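Side-chain contact in peptidoglycan-recognition protein SD (PDB 2RKQ), which recognises bacterial peptidoglycan in the fly's innate immune defence and thereby activates the Toll pathway: residues Y69-N74 with D117-L122. Numbering follows the deposited sequence.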
ATOM      1  N   TYR A  69      -1.002   3.983  -0.079  1.00  9.81           N
ATOM      2  CA  TYR A  69      -0.624   4.124   1.320  1.00 10.38           C
ATOM      3  C   TYR A  69       0.475   3.138   1.620  1.00 10.15           C
ATOM      4  O   TYR A  69       0.506   2.044   1.041  1.00 10.30           O
ATOM      5  CB  TYR A  69      -1.796   3.783   2.223  1.00 11.24           C
ATOM      6  CG  TYR A  69      -2.950   4.742   2.149  1.00 10.82           C
ATOM      7  CD1 TYR A  69      -4.130   4.392   1.474  1.00 10.67           C
ATOM      8  CD2 TYR A  69      -2.883   5.985   2.772  1.00 11.71           C
ATOM      9  CE1 TYR A  69      -5.211   5.278   1.404  1.00 10.19           C
ATOM     10  CE2 TYR A  69      -3.963   6.869   2.726  1.00 12.48           C
ATOM     11  CZ  TYR A  69      -5.127   6.495   2.051  1.00 11.85           C
ATOM     12  OH  TYR A  69      -6.205   7.358   1.992  1.00 14.29           O
ATOM     13  N   LEU A  70       1.363   3.519   2.534  1.00 10.48           N
ATOM     14  CA  LEU A  70       2.406   2.613   3.026  1.00 10.95           C
ATOM     15  C   LEU A  70       2.385   2.638   4.529  1.00 10.84           C
ATOM     16  O   LEU A  70       2.044   3.650   5.131  1.00 11.35           O
ATOM     17  CB  LEU A  70       3.786   3.027   2.508  1.00 12.12           C
ATOM     18  CG  LEU A  70       3.888   2.812   0.992  1.00 13.26           C
ATOM     19  CD1 LEU A  70       3.583   4.124   0.247  1.00 15.83           C
ATOM     20  CD2 LEU A  70       5.235   2.244   0.612  1.00 16.52           C
ATOM     21  N   ILE A  71       2.755   1.522   5.131  1.00 10.39           N
ATOM     22  CA  ILE A  71       2.643   1.384   6.578  1.00 11.57           C
ATOM     23  C   ILE A  71       3.992   1.013   7.175  1.00 10.69           C
ATOM     24  O   ILE A  71       4.569  -0.020   6.843  1.00 11.01           O
ATOM     25  CB  ILE A  71       1.589   0.340   6.966  1.00 11.54           C
ATOM     26  CG1 ILE A  71       0.247   0.655   6.268  1.00 14.58           C
ATOM     27  CG2 ILE A  71       1.409   0.335   8.485  1.00 12.66           C
ATOM     28  CD1 ILE A  71      -0.824  -0.351   6.541  1.00 16.05           C
ATOM     29  N   GLY A  72       4.512   1.908   8.008  1.00 11.14           N
ATOM     30  CA  GLY A  72       5.822   1.673   8.608  1.00 11.57           C
ATOM     31  C   GLY A  72       5.731   0.744   9.792  1.00 11.50           C
ATOM     32  O   GLY A  72       4.656   0.534  10.363  1.00 11.80           O
ATOM     33  N   GLY A  73       6.875   0.171  10.156  1.00 12.14           N
ATOM     34  CA  GLY A  73       6.945  -0.655  11.361  1.00 13.29           C
ATOM     35  C   GLY A  73       6.736   0.133  12.632  1.00 13.50           C
ATOM     36  O   GLY A  73       6.541  -0.435  13.701  1.00 14.49           O
ATOM     37  N   ASN A  74       6.778   1.461  12.524  1.00 13.20           N
ATOM     38  CA  ASN A  74       6.377   2.349  13.620  1.00 12.86           C
ATOM     39  C   ASN A  74       4.863   2.484  13.767  1.00 12.43           C
ATOM     40  O   ASN A  74       4.373   3.238  14.625  1.00 14.20           O
ATOM     41  CB  ASN A  74       6.963   3.746  13.403  1.00 13.16           C
ATOM     42  CG  ASN A  74       6.480   4.393  12.102  1.00 13.13           C
ATOM     43  OD1 ASN A  74       5.840   3.757  11.253  1.00 12.26           O
ATOM     44  ND2 ASN A  74       6.785   5.688  11.950  1.00 11.40           N
ATOM     45  N   ASP A 117      -2.636  -3.173  12.945  1.00 11.29           N
ATOM     46  CA  ASP A 117      -3.771  -2.368  13.422  1.00 11.17           C
ATOM     47  C   ASP A 117      -4.008  -1.191  12.493  1.00 11.14           C
ATOM     48  O   ASP A 117      -5.136  -0.901  12.126  1.00 12.76           O
ATOM     49  CB  ASP A 117      -3.518  -1.815  14.813  1.00 11.91           C
ATOM     50  CG  ASP A 117      -3.578  -2.870  15.893  1.00 13.40           C
ATOM     51  OD1 ASP A 117      -4.056  -4.013  15.647  1.00 15.78           O
ATOM     52  OD2 ASP A 117      -3.151  -2.524  17.008  1.00 16.02           O
ATOM     53  N   ALA A 118      -2.923  -0.511  12.128  1.00 11.47           N
ATOM     54  CA  ALA A 118      -2.990   0.655  11.259  1.00 11.10           C
ATOM     55  C   ALA A 118      -3.639   0.298   9.911  1.00 11.26           C
ATOM     56  O   ALA A 118      -4.490   1.051   9.405  1.00 11.28           O
ATOM     57  CB  ALA A 118      -1.592   1.229  11.057  1.00 10.96           C
ATOM     58  N   ALA A 119      -3.266  -0.853   9.345  1.00 10.93           N
ATOM     59  CA  ALA A 119      -3.864  -1.303   8.080  1.00 11.20           C
ATOM     60  C   ALA A 119      -5.366  -1.538   8.217  1.00 11.85           C
ATOM     61  O   ALA A 119      -6.136  -1.125   7.362  1.00 12.04           O
ATOM     62  CB  ALA A 119      -3.170  -2.568   7.584  1.00 11.59           C
ATOM     63  N   LYS A 120      -5.791  -2.202   9.288  1.00 11.19           N
ATOM     64  CA  LYS A 120      -7.232  -2.460   9.466  1.00 12.09           C
ATOM     65  C   LYS A 120      -7.997  -1.154   9.667  1.00 12.23           C
ATOM     66  O   LYS A 120      -9.097  -0.971   9.132  1.00 12.34           O
ATOM     67  CB  LYS A 120      -7.472  -3.407  10.638  1.00 13.01           C
ATOM     68  CG  LYS A 120      -6.840  -4.754  10.401  1.00 14.93           C
ATOM     69  CD  LYS A 120      -6.750  -5.586  11.676  1.00 19.63           C
ATOM     70  CE  LYS A 120      -6.006  -6.870  11.384  1.00 21.71           C
ATOM     71  NZ  LYS A 120      -5.858  -7.702  12.618  1.00 21.88           N
ATOM     72  N   GLU A 121      -7.403  -0.238  10.425  1.00 12.23           N
ATOM     73  CA  GLU A 121      -8.034   1.055  10.653  1.00 11.68           C
ATOM     74  C   GLU A 121      -8.073   1.851   9.355  1.00 11.29           C
ATOM     75  O   GLU A 121      -9.057   2.545   9.058  1.00 12.38           O
ATOM     76  CB  GLU A 121      -7.277   1.837  11.741  1.00 12.14           C
ATOM     77  CG  GLU A 121      -7.434   1.227  13.123  1.00 15.23           C
ATOM     78  CD  GLU A 121      -6.282   1.525  14.053  1.00 19.06           C
ATOM     79  OE1 GLU A 121      -5.507   2.450  13.761  1.00 21.25           O
ATOM     80  OE2 GLU A 121      -6.158   0.819  15.090  1.00 22.77           O
ATOM     81  N   LEU A 122      -7.020   1.731   8.557  1.00 11.33           N
ATOM     82  CA  LEU A 122      -6.989   2.410   7.272  1.00 10.78           C
ATOM     83  C   LEU A 122      -8.062   1.916   6.315  1.00 11.39           C
ATOM     84  O   LEU A 122      -8.696   2.721   5.638  1.00 11.70           O
ATOM     85  CB  LEU A 122      -5.608   2.226   6.658  1.00 10.85           C
ATOM     86  CG  LEU A 122      -5.444   2.765   5.239  1.00 10.43           C
ATOM     87  CD1 LEU A 122      -5.586   4.269   5.253  1.00 12.59           C
ATOM     88  CD2 LEU A 122      -4.081   2.354   4.718  1.00 10.61           C
TER
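The ring and CB of Tyr69 and the aliphatic chain of Ile71 pack against Ala118, Ala119 and Leu122 in a buried helix-on-sheet contact, where helix 113-128 packs on strand 69-71 of the mixed sheet. Strand 69-71 and helix segment 117-122 run nearly antiparallel, at 154°, with their axes 9.4 Å apart at closest approach. At one end, Leu122 sets a methyl on the tyrosine: its CD1 stands 3.8 Å from the centroid of the Tyr69 ring and only 3° off the ring normal, a CH-pi contact centred over the face. The other methyl, CD2, sits against the root of the same side chain, 3.7 Å from Tyr69 CB. With CG anti to the backbone N (chi1 174°), Leu122 turns its two methyls to the tyrosine. The Tyr69 OH hydrogen-bonds Gln131 NE2, beyond the two segments. Further along the strand, Ile71 straddles two alanines: its CG2 meets Ala118 CB at 4.1 Å, while CD1 presses more tightly than usual on Ala119 CB, at 3.4 Å. The small alanine side chains are consistent with the close approach here, Ile71 CA to Ala119 CA 7.2 Å. Were Tyr69 an alanine, Leu122 CD1 would probably lose the aromatic face it rests on, and Gln131 its hydroxyl partner. Leu70, on the strand's other face, packs on helix 42-58, so the sheet is sandwiched between helices, the alpha/beta/alpha layering characteristic of the PGRP/amidase-2 fold.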